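Local structure of probable arabinosyltransferase C (Mycobacterium tuberculosis, 3PTY) at residues A53-A58 with R129-G134; S175-L180 with P236-A241; R277-G280 with D286-P289; V327-K332 with R337-L342. The protein probably polymerises arabinose into the arabinan of arabinogalactan, this chain being its C-terminal extracellular domain, a lectin-like carbohydrate-binding module. All coordinates share one frame; numbering follows the deposited sequence.

Contact 1 (A53-A58 with R129-G134); sequences APLADA and RTPVLG
L55 lays the end of its side chain over the backbone and ring of the segment R129-G134, and P131 receives it. With CG anti to the backbone N (chi1 -179°), the leucine runs out from the single, weakly bonded helical turn 55-58, and its branch, rather than its CB, makes the contact. CD2 does most of the touching: it lies 3.5 Å from R129 O and 3.7 Å from P131 CD, while CD1 of L55 stays 3.8 Å from the same R129 O. The side chains of L55 and P131 cross at about a right angle. The proline also reaches back to the helix backbone, its CG coming within 3.4 Å of L55 O and its CB lying 4.1 Å from A56 O. No hydrogen bond links the two segments, so van der Waals packing carries the contact. R129 contributes its main chain here; its guanidinium turns to a salt bridge with D126. L55 further rests on I114. At its far end helix 55-58 is tied by a backbone bond between A58 and G149 to strand 144-152, and beyond P131 the chain enters strand 133-134, an outermost strand of the nine-stranded antiparallel sheet, beside strand 240-242.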
loop_
_atom_site.group_PDB
_atom_site.type_symbol
_atom_site.label_atom_id
_atom_site.label_comp_id
_atom_site.label_asym_id
_atom_site.label_seq_id
_atom_site.Cartn_x
_atom_site.Cartn_y
_atom_site.Cartn_z
ATOM N N ALA A 53 -26.382 -31.088 15.273
ATOM C CA ALA A 53 -26.227 -30.178 16.408
ATOM C C ALA A 53 -26.783 -28.779 16.139
ATOM O O ALA A 53 -26.769 -28.311 15.003
ATOM C CB ALA A 53 -24.756 -30.096 16.815
ATOM N N PRO A 54 -27.277 -28.099 17.189
ATOM C CA PRO A 54 -27.641 -26.689 17.019
ATOM C C PRO A 54 -26.417 -25.892 16.577
ATOM O O PRO A 54 -25.291 -26.291 16.869
ATOM C CB PRO A 54 -28.061 -26.255 18.433
ATOM C CG PRO A 54 -28.392 -27.515 19.149
ATOM C CD PRO A 54 -27.495 -28.570 18.568
ATOM N N LEU A 55 -26.644 -24.780 15.890
ATOM C CA LEU A 55 -25.574 -23.941 15.360
ATOM C C LEU A 55 -24.519 -23.590 16.412
ATOM O O LEU A 55 -23.314 -23.612 16.138
ATOM C CB LEU A 55 -26.190 -22.660 14.788
ATOM C CG LEU A 55 -25.298 -21.602 14.141
ATOM C CD1 LEU A 55 -26.129 -20.742 13.199
ATOM C CD2 LEU A 55 -24.640 -20.743 15.195
ATOM N N ALA A 56 -24.975 -23.251 17.614
ATOM C CA ALA A 56 -24.070 -22.832 18.678
ATOM C C ALA A 56 -23.126 -23.952 19.092
ATOM O O ALA A 56 -21.997 -23.690 19.509
ATOM C CB ALA A 56 -24.866 -22.332 19.896
ATOM N N ASP A 57 -23.599 -25.194 18.976
ATOM C CA ASP A 57 -22.892 -26.364 19.498
ATOM C C ASP A 57 -21.963 -27.008 18.474
ATOM O O ASP A 57 -21.001 -27.685 18.836
ATOM C CB ASP A 57 -23.896 -27.450 19.920
ATOM C CG ASP A 57 -24.773 -27.034 21.100
ATOM O OD1 ASP A 57 -25.001 -25.829 21.302
ATOM O OD2 ASP A 57 -25.242 -27.934 21.824
ATOM N N ALA A 58 -22.280 -26.837 17.197
ATOM C CA ALA A 58 -21.720 -27.704 16.159
ATOM C C ALA A 58 -20.202 -27.589 15.990
ATOM O O ALA A 58 -19.534 -28.571 15.665
ATOM C CB ALA A 58 -22.438 -27.473 14.818
ATOM N N ARG A 129 -24.568 -15.443 15.066
ATOM C CA ARG A 129 -24.709 -16.638 14.230
ATOM C C ARG A 129 -23.378 -17.329 13.944
ATOM O O ARG A 129 -23.309 -18.228 13.108
ATOM C CB ARG A 129 -25.388 -16.290 12.898
ATOM C CG ARG A 129 -26.900 -16.038 13.013
ATOM C CD ARG A 129 -27.509 -15.774 11.642
ATOM N NE ARG A 129 -27.102 -14.470 11.139
ATOM C CZ ARG A 129 -27.134 -14.112 9.859
ATOM N NH1 ARG A 129 -27.552 -14.962 8.932
ATOM N NH2 ARG A 129 -26.745 -12.895 9.508
ATOM N N THR A 130 -22.324 -16.917 14.634
ATOM C CA THR A 130 -20.993 -17.426 14.321
ATOM C C THR A 130 -20.219 -17.811 15.568
ATOM O O THR A 130 -19.592 -16.963 16.193
ATOM C CB THR A 130 -20.170 -16.383 13.547
ATOM O OG1 THR A 130 -20.965 -15.847 12.480
ATOM C CG2 THR A 130 -18.911 -17.027 12.968
ATOM N N PRO A 131 -20.259 -19.098 15.932
ATOM C CA PRO A 131 -19.418 -19.569 17.035
ATOM C C PRO A 131 -17.949 -19.468 16.643
ATOM O O PRO A 131 -17.620 -19.517 15.456
ATOM C CB PRO A 131 -19.794 -21.052 17.187
ATOM C CG PRO A 131 -20.671 -21.398 16.039
ATOM C CD PRO A 131 -20.933 -20.185 15.202
ATOM N N VAL A 132 -17.082 -19.341 17.638
ATOM C CA VAL A 132 -15.644 -19.295 17.422
ATOM C C VAL A 132 -15.006 -20.196 18.458
ATOM O O VAL A 132 -15.457 -20.220 19.599
ATOM C CB VAL A 132 -15.074 -17.878 17.678
ATOM C CG1 VAL A 132 -13.621 -17.811 17.234
ATOM C CG2 VAL A 132 -15.886 -16.834 16.966
ATOM N N LEU A 133 -13.964 -20.926 18.070
ATOM C CA LEU A 133 -13.150 -21.674 19.031
ATOM C C LEU A 133 -11.662 -21.503 18.712
ATOM O O LEU A 133 -11.256 -21.632 17.552
ATOM C CB LEU A 133 -13.526 -23.158 19.031
ATOM C CG LEU A 133 -14.894 -23.540 19.612
ATOM C CD1 LEU A 133 -15.160 -25.032 19.422
ATOM C CD2 LEU A 133 -15.015 -23.146 21.102
ATOM N N GLY A 134 -10.854 -21.206 19.731
ATOM C CA GLY A 134 -9.428 -20.984 19.527
ATOM C C GLY A 134 -8.549 -21.603 20.602
ATOM O O GLY A 134 -8.994 -21.823 21.731
#

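Contact 2 (S175-L180 with P236-A241). With CA (calcium ion), chain C; PO4 (phosphate ion), chain D.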
loop_
_atom_site.group_PDB
_atom_site.type_symbol
_atom_site.label_atom_id
_atom_site.label_comp_id
_atom_site.label_asym_id
_atom_site.label_seq_id
_atom_site.Cartn_x
_atom_site.Cartn_y
_atom_site.Cartn_z
ATOM N N SER A 175 -0.167 -26.105 7.330
ATOM C CA SER A 175 -1.343 -26.514 6.572
ATOM C C SER A 175 -1.832 -27.896 6.987
ATOM O O SER A 175 -3.008 -28.223 6.827
ATOM C CB SER A 175 -1.075 -26.456 5.062
ATOM O OG SER A 175 -0.235 -27.517 4.649
ATOM N N ARG A 176 -0.935 -28.708 7.530
ATOM C CA ARG A 176 -1.323 -30.041 7.988
ATOM C C ARG A 176 -2.133 -30.000 9.294
ATOM O O ARG A 176 -2.771 -30.984 9.665
ATOM C CB ARG A 176 -0.080 -30.911 8.177
ATOM C CG ARG A 176 0.970 -30.256 9.057
ATOM C CD ARG A 176 2.051 -31.231 9.495
ATOM N NE ARG A 176 2.775 -30.713 10.652
ATOM C CZ ARG A 176 2.403 -30.911 11.914
ATOM N NH1 ARG A 176 1.318 -31.625 12.186
ATOM N NH2 ARG A 176 3.119 -30.397 12.906
ATOM N N GLU A 177 -2.117 -28.865 9.988
ATOM C CA GLU A 177 -2.745 -28.788 11.310
ATOM C C GLU A 177 -4.250 -28.532 11.270
ATOM O O GLU A 177 -4.927 -28.673 12.287
ATOM C CB GLU A 177 -2.072 -27.722 12.175
ATOM C CG GLU A 177 -0.666 -28.081 12.627
ATOM C CD GLU A 177 -0.009 -26.943 13.386
ATOM O OE1 GLU A 177 -0.244 -26.824 14.604
ATOM O OE2 GLU A 177 0.743 -26.166 12.764
ATOM N N VAL A 178 -4.767 -28.136 10.110
ATOM C CA VAL A 178 -6.201 -27.906 9.957
ATOM C C VAL A 178 -6.695 -28.623 8.711
ATOM O O VAL A 178 -6.218 -28.372 7.604
ATOM C CB VAL A 178 -6.544 -26.400 9.859
ATOM C CG1 VAL A 178 -8.051 -26.206 9.663
ATOM C CG2 VAL A 178 -6.075 -25.657 11.104
ATOM N N ARG A 179 -7.636 -29.536 8.893
ATOM C CA ARG A 179 -8.107 -30.329 7.771
ATOM C C ARG A 179 -9.617 -30.364 7.720
ATOM O O ARG A 179 -10.290 -30.170 8.730
ATOM C CB ARG A 179 -7.545 -31.758 7.847
ATOM C CG ARG A 179 -6.016 -31.806 7.838
ATOM C CD ARG A 179 -5.488 -33.236 7.755
ATOM N NE ARG A 179 -5.912 -33.859 6.512
ATOM C CZ ARG A 179 -5.149 -33.997 5.431
ATOM N NH1 ARG A 179 -3.889 -33.582 5.427
ATOM N NH2 ARG A 179 -5.655 -34.567 4.350
ATOM N N LEU A 180 -10.133 -30.599 6.523
ATOM C CA LEU A 180 -11.550 -30.806 6.313
ATOM C C LEU A 180 -11.745 -32.283 6.011
ATOM O O LEU A 180 -11.158 -32.803 5.064
ATOM C CB LEU A 180 -12.013 -29.986 5.106
ATOM C CG LEU A 180 -13.477 -30.120 4.680
ATOM C CD1 LEU A 180 -14.373 -29.242 5.536
ATOM C CD2 LEU A 180 -13.623 -29.757 3.212
ATOM N N PRO A 236 3.995 -20.126 22.440
ATOM C CA PRO A 236 2.831 -19.269 22.690
ATOM C C PRO A 236 2.268 -18.659 21.414
ATOM O O PRO A 236 1.057 -18.453 21.315
ATOM C CB PRO A 236 3.396 -18.167 23.593
ATOM C CG PRO A 236 4.577 -18.793 24.259
ATOM C CD PRO A 236 5.170 -19.702 23.221
ATOM N N GLN A 237 3.141 -18.384 20.451
ATOM C CA GLN A 237 2.745 -17.726 19.211
ATOM C C GLN A 237 2.054 -18.690 18.251
ATOM O O GLN A 237 1.469 -18.272 17.256
ATOM C CB GLN A 237 3.966 -17.097 18.530
ATOM N N HIS A 238 2.125 -19.981 18.550
ATOM C CA HIS A 238 1.553 -20.986 17.670
ATOM C C HIS A 238 0.192 -21.400 18.197
ATOM O O HIS A 238 0.104 -22.144 19.162
ATOM C CB HIS A 238 2.477 -22.199 17.569
ATOM C CG HIS A 238 2.132 -23.128 16.447
ATOM N ND1 HIS A 238 2.822 -23.143 15.255
ATOM C CD2 HIS A 238 1.170 -24.076 16.336
ATOM C CE1 HIS A 238 2.307 -24.064 14.459
ATOM N NE2 HIS A 238 1.303 -24.644 15.091
ATOM N N TRP A 239 -0.868 -20.889 17.583
ATOM C CA TRP A 239 -2.224 -21.186 18.030
ATOM C C TRP A 239 -3.176 -21.117 16.843
ATOM O O TRP A 239 -2.817 -20.615 15.777
ATOM C CB TRP A 239 -2.658 -20.208 19.131
ATOM C CG TRP A 239 -2.494 -18.771 18.739
ATOM C CD1 TRP A 239 -1.392 -17.988 18.936
ATOM C CD2 TRP A 239 -3.457 -17.948 18.070
ATOM N NE1 TRP A 239 -1.609 -16.732 18.433
ATOM C CE2 TRP A 239 -2.868 -16.680 17.895
ATOM C CE3 TRP A 239 -4.758 -18.160 17.602
ATOM C CZ2 TRP A 239 -3.539 -15.624 17.276
ATOM C CZ3 TRP A 239 -5.421 -17.112 16.986
ATOM C CH2 TRP A 239 -4.810 -15.858 16.831
ATOM N N ILE A 240 -4.390 -21.618 17.031
ATOM C CA ILE A 240 -5.369 -21.706 15.948
ATOM C C ILE A 240 -6.739 -21.246 16.430
ATOM O O ILE A 240 -7.166 -21.622 17.515
ATOM C CB ILE A 240 -5.521 -23.168 15.463
ATOM C CG1 ILE A 240 -4.163 -23.749 15.059
ATOM C CG2 ILE A 240 -6.495 -23.242 14.281
ATOM C CD1 ILE A 240 -4.200 -25.247 14.753
ATOM N N ALA A 241 -7.423 -20.434 15.629
ATOM C CA ALA A 241 -8.818 -20.096 15.904
ATOM C C ALA A 241 -9.646 -20.342 14.647
ATOM O O ALA A 241 -9.226 -19.982 13.547
ATOM C CB ALA A 241 -8.952 -18.644 16.354
HETATM CA CA CA C . -0.250 -23.950 20.697
HETATM P P PO4 D . -0.055 -13.138 18.626
HETATM O O1 PO4 D . 1.073 -12.371 17.970
HETATM O O2 PO4 D . -1.338 -12.901 17.858
HETATM O O3 PO4 D . -0.231 -12.651 20.048
HETATM O O4 PO4 D . 0.279 -14.613 18.639
HETATM O O HOH W 1 -0.965 -25.989 21.962
HETATM O O HOH W 2 1.179 -22.707 22.422
HETATM O O HOH W 3 -1.942 -22.436 22.033
#
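E177 and H238 meet head-on, carboxylate to imidazole edge, their planes only 14° apart. H238 NE2 gives its hydrogen to the syn lone pair of E177 OE1 at 2.7 Å, with an N-H...O angle of 162°; the second approach, NE2 to E177 OE2 at 2.8 Å, is bent and weak. OE2 also accepts from the backbone N of D174, so both oxygens are engaged and the carboxylate is held nearly coplanar with the imidazole. Behind this pair the packing is apolar: V178 and I240 pass one another antiparallel, CG2 of V178 lying 4.0 Å from CG2 of I240, and I240 CD1 reaches E177 CB at 4.2 Å. V178 lies on strand 178-183 and I240 on strand 240-242, which are not neighbours in their sheet; they meet through side chains alone, consistent with packing inside the domain's beta-sandwich. The looser side is at the partly exposed H238, whose O, not its ring, binds calcium at 2.4 Å; D231 and D233 are further protein ligands, and three waters fill other positions. Buried W239 points away from 175-180 and gives its NE1 hydrogen to O4 of a phosphate ion, probably from the crystallisation liquor, at 2.8 Å.

Contact 3 (R277-G280 with D286-P289); sequences RPFG and DETP. With AFO (octyl alpha-D-arabinofuranoside), chain B.
R277 reaches E287 on a fully stretched chain, its chi1 of 177° followed by two further extended torsions up to NE, whereas E287 sets off with CG wedged between its own backbone N and carbonyl carbon (chi1 58°) before running straight to the carboxylate. The two side chains come from opposite directions, and the guanidinium grips the carboxylate in a bidentate, side-on salt bridge through NE and NH2. NE meets the syn lone pair of E287 OE2 at 3.0 Å, close to the guanidinium plane. The companion bond, from R277 NH2 to E287 OE1, also 3.0 Å, is more bent; the two flat groups are twisted 66° against each other and OE1 is approached from outside the carboxylate plane.

F279, on the same segment, turns its ring toward the loop. P289 lies over one face in a CH-pi contact, its CG 4.2 Å from the centroid of the F279 ring, and P289 CD comes within 3.6 Å of F279 CE1. At the ring edge CE1 of F279 also meets the carbonyl E287 O at 3.3 Å. A water links G280 O at 2.9 Å to E287 N, the latter bond weak. F264 and H281 add further aromatic contacts to F279, and P278 touches the bound octyl arabinofuranoside through its CG. The loop is thus pinned back on strand 277-278 and the residues following it by both charge and packing: the paired ions probably neutralise each other at a partly exposed position, while the proline C-H groups suit the pi cloud, and the carbonyl oxygen the weakly positive ring edge.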
loop_
_atom_site.group_PDB
_atom_site.type_symbol
_atom_site.label_atom_id
_atom_site.label_comp_id
_atom_site.label_asym_id
_atom_site.label_seq_id
_atom_site.Cartn_x
_atom_site.Cartn_y
_atom_site.Cartn_z
ATOM N N ARG A 277 -15.294 4.801 -9.299
ATOM C CA ARG A 277 -15.169 6.244 -9.112
ATOM C C ARG A 277 -14.157 6.553 -8.017
ATOM O O ARG A 277 -14.390 6.247 -6.848
ATOM C CB ARG A 277 -16.535 6.828 -8.737
ATOM C CG ARG A 277 -16.564 8.331 -8.436
ATOM C CD ARG A 277 -17.975 8.718 -7.960
ATOM N NE ARG A 277 -18.092 10.110 -7.531
ATOM C CZ ARG A 277 -18.437 11.113 -8.336
ATOM N NH1 ARG A 277 -18.671 10.885 -9.624
ATOM N NH2 ARG A 277 -18.533 12.347 -7.857
ATOM N N PRO A 278 -13.027 7.174 -8.383
ATOM C CA PRO A 278 -11.993 7.446 -7.381
ATOM C C PRO A 278 -12.411 8.599 -6.489
ATOM O O PRO A 278 -12.860 9.628 -6.985
ATOM C CB PRO A 278 -10.770 7.855 -8.224
ATOM C CG PRO A 278 -11.131 7.526 -9.652
ATOM C CD PRO A 278 -12.623 7.623 -9.724
ATOM N N PHE A 279 -12.274 8.423 -5.182
ATOM C CA PHE A 279 -12.595 9.484 -4.249
ATOM C C PHE A 279 -11.560 10.592 -4.393
ATOM O O PHE A 279 -10.355 10.324 -4.396
ATOM C CB PHE A 279 -12.607 8.959 -2.813
ATOM C CG PHE A 279 -12.883 10.023 -1.794
ATOM C CD1 PHE A 279 -14.172 10.504 -1.607
ATOM C CD2 PHE A 279 -11.854 10.572 -1.050
ATOM C CE1 PHE A 279 -14.432 11.500 -0.677
ATOM C CE2 PHE A 279 -12.107 11.567 -0.120
ATOM C CZ PHE A 279 -13.403 12.030 0.066
ATOM N N GLY A 280 -12.037 11.827 -4.526
ATOM C CA GLY A 280 -11.179 12.988 -4.692
ATOM C C GLY A 280 -11.996 14.271 -4.598
ATOM O O GLY A 280 -13.180 14.229 -4.259
ATOM N N ASP A 286 -17.598 17.201 -3.255
ATOM C CA ASP A 286 -17.663 16.874 -1.845
ATOM C C ASP A 286 -18.649 15.726 -1.647
ATOM O O ASP A 286 -19.839 15.860 -1.935
ATOM C CB ASP A 286 -18.107 18.103 -1.048
ATOM C CG ASP A 286 -18.241 17.824 0.432
ATOM O OD1 ASP A 286 -17.458 17.002 0.956
ATOM O OD2 ASP A 286 -19.127 18.430 1.077
ATOM N N GLU A 287 -18.157 14.597 -1.152
ATOM C CA GLU A 287 -19.000 13.417 -0.986
ATOM C C GLU A 287 -18.372 12.464 0.023
ATOM O O GLU A 287 -17.252 12.679 0.474
ATOM C CB GLU A 287 -19.199 12.718 -2.332
ATOM C CG GLU A 287 -17.888 12.285 -2.995
ATOM C CD GLU A 287 -18.072 11.782 -4.416
ATOM O OE1 GLU A 287 -19.211 11.825 -4.931
ATOM O OE2 GLU A 287 -17.071 11.346 -5.020
ATOM N N THR A 288 -19.103 11.414 0.372
ATOM C CA THR A 288 -18.641 10.442 1.359
ATOM C C THR A 288 -18.108 9.204 0.643
ATOM O O THR A 288 -18.800 8.635 -0.195
ATOM C CB THR A 288 -19.796 10.043 2.293
ATOM O OG1 THR A 288 -20.359 11.224 2.880
ATOM C CG2 THR A 288 -19.313 9.106 3.405
ATOM N N PRO A 289 -16.864 8.792 0.948
ATOM C CA PRO A 289 -16.345 7.566 0.326
ATOM C C PRO A 289 -17.050 6.352 0.917
ATOM O O PRO A 289 -17.366 6.356 2.108
ATOM C CB PRO A 289 -14.866 7.563 0.717
ATOM C CG PRO A 289 -14.775 8.413 1.936
ATOM C CD PRO A 289 -15.907 9.406 1.887
HETATM C C1 AFO B . -6.865 7.490 -11.995
HETATM O O1 AFO B . -6.209 8.313 -12.962
HETATM C C2 AFO B . -6.381 6.063 -12.231
HETATM O O2 AFO B . -6.013 5.409 -11.009
HETATM C C3 AFO B . -7.522 5.344 -12.922
HETATM O O3 AFO B . -7.063 4.897 -14.193
HETATM C C4 AFO B . -8.601 6.399 -13.121
HETATM O O4 AFO B . -8.275 7.489 -12.247
HETATM C C5 AFO B . -10.012 5.876 -12.859
HETATM O O5 AFO B . -10.966 6.731 -13.506
HETATM C "C1'" AFO B . -6.622 9.677 -12.938
HETATM C "C2'" AFO B . -6.062 10.342 -14.190
HETATM C "C3'" AFO B . -5.964 11.860 -14.050
HETATM C "C4'" AFO B . -5.640 12.469 -15.409
HETATM C "C5'" AFO B . -4.973 11.451 -16.329
HETATM C "C6'" AFO B . -3.508 11.206 -15.979
HETATM C "C7'" AFO B . -2.951 10.025 -16.771
HETATM C "C8'" AFO B . -1.475 9.831 -16.505
HETATM O O HOH W 4 -15.160 14.334 -2.078
#

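Contact 4 (V327-K332 with R337-L342). With AFO (octyl alpha-D-arabinofuranoside), chain E.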
loop_
_atom_site.group_PDB
_atom_site.type_symbol
_atom_site.label_atom_id
_atom_site.label_comp_id
_atom_site.label_asym_id
_atom_site.label_seq_id
_atom_site.Cartn_x
_atom_site.Cartn_y
_atom_site.Cartn_z
ATOM N N VAL A 327 -14.103 -6.720 3.452
ATOM C CA VAL A 327 -15.117 -7.710 3.129
ATOM C C VAL A 327 -14.439 -8.911 2.479
ATOM O O VAL A 327 -13.394 -8.777 1.835
ATOM C CB VAL A 327 -16.204 -7.137 2.204
ATOM C CG1 VAL A 327 -16.895 -5.945 2.873
ATOM C CG2 VAL A 327 -15.602 -6.716 0.882
ATOM N N ALA A 328 -15.009 -10.092 2.666
ATOM C CA ALA A 328 -14.396 -11.292 2.113
ATOM C C ALA A 328 -14.426 -11.216 0.590
ATOM O O ALA A 328 -15.438 -10.845 0.007
ATOM C CB ALA A 328 -15.132 -12.534 2.604
ATOM N N SER A 329 -13.321 -11.557 -0.061
ATOM C CA SER A 329 -13.311 -11.576 -1.519
ATOM C C SER A 329 -12.319 -12.606 -2.052
ATOM O O SER A 329 -11.405 -13.021 -1.338
ATOM C CB SER A 329 -12.969 -10.187 -2.070
ATOM O OG SER A 329 -11.605 -9.885 -1.827
ATOM N N TYR A 330 -12.495 -12.989 -3.317
ATOM C CA TYR A 330 -11.707 -14.051 -3.940
ATOM C C TYR A 330 -11.452 -13.694 -5.395
ATOM O O TYR A 330 -12.327 -13.152 -6.059
ATOM C CB TYR A 330 -12.471 -15.384 -3.871
ATOM C CG TYR A 330 -13.044 -15.638 -2.495
ATOM C CD1 TYR A 330 -14.285 -15.139 -2.143
ATOM C CD2 TYR A 330 -12.327 -16.350 -1.539
ATOM C CE1 TYR A 330 -14.811 -15.347 -0.882
ATOM C CE2 TYR A 330 -12.851 -16.564 -0.261
ATOM C CZ TYR A 330 -14.091 -16.058 0.054
ATOM O OH TYR A 330 -14.630 -16.250 1.308
ATOM N N LEU A 331 -10.263 -14.005 -5.896
ATOM C CA LEU A 331 -9.955 -13.759 -7.307
ATOM C C LEU A 331 -10.355 -14.970 -8.150
ATOM O O LEU A 331 -9.794 -16.052 -7.992
ATOM C CB LEU A 331 -8.460 -13.481 -7.483
ATOM C CG LEU A 331 -8.003 -13.148 -8.903
ATOM C CD1 LEU A 331 -8.685 -11.870 -9.396
ATOM C CD2 LEU A 331 -6.481 -13.014 -8.959
ATOM N N LYS A 332 -11.318 -14.784 -9.048
ATOM C CA LYS A 332 -11.808 -15.867 -9.913
ATOM C C LYS A 332 -10.703 -16.625 -10.677
ATOM O O LYS A 332 -10.778 -17.851 -10.858
ATOM C CB LYS A 332 -12.825 -15.298 -10.905
ATOM C CG LYS A 332 -13.378 -16.303 -11.889
ATOM C CD LYS A 332 -14.475 -15.686 -12.748
ATOM C CE LYS A 332 -13.940 -14.535 -13.581
ATOM N NZ LYS A 332 -14.854 -14.202 -14.711
ATOM N N ARG A 337 -4.886 -16.870 -4.610
ATOM C CA ARG A 337 -4.115 -15.628 -4.672
ATOM C C ARG A 337 -4.654 -14.570 -3.701
ATOM O O ARG A 337 -5.850 -14.274 -3.698
ATOM C CB ARG A 337 -4.113 -15.091 -6.113
ATOM C CG ARG A 337 -3.701 -13.632 -6.243
ATOM C CD ARG A 337 -2.236 -13.452 -5.967
ATOM N NE ARG A 337 -1.435 -14.029 -7.037
ATOM C CZ ARG A 337 -0.111 -14.008 -7.067
ATOM N NH1 ARG A 337 0.570 -13.427 -6.085
ATOM N NH2 ARG A 337 0.529 -14.568 -8.081
ATOM N N ASP A 338 -3.773 -14.018 -2.868
ATOM C CA ASP A 338 -4.111 -12.842 -2.062
ATOM C C ASP A 338 -4.006 -11.612 -2.978
ATOM O O ASP A 338 -2.948 -11.000 -3.098
ATOM C CB ASP A 338 -3.156 -12.721 -0.861
ATOM C CG ASP A 338 -3.651 -11.727 0.193
ATOM O OD1 ASP A 338 -4.758 -11.175 0.036
ATOM O OD2 ASP A 338 -2.926 -11.494 1.180
ATOM N N TRP A 339 -5.098 -11.271 -3.652
ATOM C CA TRP A 339 -5.047 -10.237 -4.691
ATOM C C TRP A 339 -4.890 -8.830 -4.119
ATOM O O TRP A 339 -4.366 -7.936 -4.789
ATOM C CB TRP A 339 -6.300 -10.287 -5.575
ATOM C CG TRP A 339 -7.550 -9.848 -4.862
ATOM C CD1 TRP A 339 -8.428 -10.642 -4.171
ATOM C CD2 TRP A 339 -8.054 -8.510 -4.763
ATOM N NE1 TRP A 339 -9.441 -9.879 -3.648
ATOM C CE2 TRP A 339 -9.237 -8.569 -3.996
ATOM C CE3 TRP A 339 -7.616 -7.270 -5.241
ATOM C CZ2 TRP A 339 -9.987 -7.434 -3.700
ATOM C CZ3 TRP A 339 -8.370 -6.138 -4.942
ATOM C CH2 TRP A 339 -9.539 -6.230 -4.184
ATOM N N GLY A 340 -5.360 -8.648 -2.890
ATOM C CA GLY A 340 -5.534 -7.326 -2.299
ATOM C C GLY A 340 -6.797 -7.380 -1.462
ATOM O O GLY A 340 -7.248 -8.469 -1.110
ATOM N N ALA A 341 -7.386 -6.229 -1.154
ATOM C CA ALA A 341 -8.542 -6.201 -0.265
ATOM C C ALA A 341 -9.557 -5.151 -0.686
ATOM O O ALA A 341 -9.193 -4.056 -1.107
ATOM C CB ALA A 341 -8.095 -5.936 1.181
ATOM N N LEU A 342 -10.831 -5.498 -0.572
ATOM C CA LEU A 342 -11.901 -4.516 -0.686
ATOM C C LEU A 342 -12.412 -4.255 0.722
ATOM O O LEU A 342 -12.655 -5.198 1.468
ATOM C CB LEU A 342 -13.039 -5.069 -1.545
ATOM C CG LEU A 342 -14.301 -4.204 -1.612
ATOM C CD1 LEU A 342 -13.983 -2.862 -2.250
ATOM C CD2 LEU A 342 -15.413 -4.916 -2.385
HETATM C C1 AFO E . 2.095 -10.984 -11.049
HETATM O O1 AFO E . 1.164 -12.008 -11.407
HETATM C C2 AFO E . 1.474 -9.657 -11.473
HETATM O O2 AFO E . 1.571 -8.662 -10.446
HETATM C C3 AFO E . 2.212 -9.233 -12.727
HETATM O O3 AFO E . 1.270 -9.140 -13.790
HETATM C C4 AFO E . 3.189 -10.362 -13.020
HETATM O O4 AFO E . 3.293 -11.138 -11.817
HETATM C C5 AFO E . 4.557 -9.871 -13.488
HETATM O O5 AFO E . 5.234 -10.930 -14.182
HETATM C "C1'" AFO E . 1.634 -13.330 -11.159
HETATM C "C2'" AFO E . 0.672 -14.290 -11.849
HETATM C "C3'" AFO E . 0.725 -15.697 -11.257
HETATM C "C4'" AFO E . -0.065 -16.647 -12.149
HETATM C "C5'" AFO E . -1.096 -15.895 -12.985
HETATM C "C6'" AFO E . -2.322 -15.475 -12.179
HETATM C "C7'" AFO E . -3.210 -14.538 -12.993
HETATM C "C8'" AFO E . -4.476 -14.189 -12.242
HETATM O O HOH W 5 -11.233 -8.341 0.303
HETATM O O HOH W 6 -8.641 -13.368 -1.840
HETATM O O HOH W 7 -8.235 -15.464 -4.502
#
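V327 and L342 join through a straight backbone bond, V327 N to L342 O at 2.9 Å, in the carbonyl plane. A second polar link comes from a side chain: W339 NE1 gives its hydrogen to S329 OG at 2.8 Å, the hydroxyl lying at the ring edge only 7° from the indole plane, with S329 OG set there by a chi1 of 71°. Waters bridge the two backbones. One joins V327 O, S329 OG and L342 N, and another accepts from L331 N and lies within hydrogen-bonding distance of R337 O. Apolar packing completes the interface: V327 CG2 meets L342 CD2 at 3.7 Å, and L331 CD2 lies 3.9 Å from R337 CG, these two side chains running side by side. Bent at chi2 and chi3, R337 carries its guanidinium to the octyl tail of the arabinofuranoside ligand, C3' of which lies 3.4 Å from R337 NH2, at the edge of the group. W267 of the second subunit packs on L331, R337 and W339. Strands 322-331 and 341-347 form a beta hairpin within the mixed sheet, flanked by strands 37-40 and 291-294, and the loop end of the hairpin supplies R337 to the ligand pocket that also includes N22 and D333.

Along the chain the four contacts follow in series, each closing before the next opens. Contacts 1 and 2 both reach the nine-stranded antiparallel sheet: their centres are 18 Å apart, and they touch where L133 and G134 pack on A241, strands 133-134 and 240-242 being neighbours. Contacts 3 and 4 both reach the mixed sheet of seven strands, with centres 22 Å apart and nearest atoms about 10 Å apart. Contact 3 lies across the chain's centre from contacts 1 and 2, about 39 Å from contact 1 and 41 Å from contact 2, between centres. Calcium binding, at contact 2, and ligand binding at the subunit interface, by contacts 3 and 4, fall in separate parts of the domain.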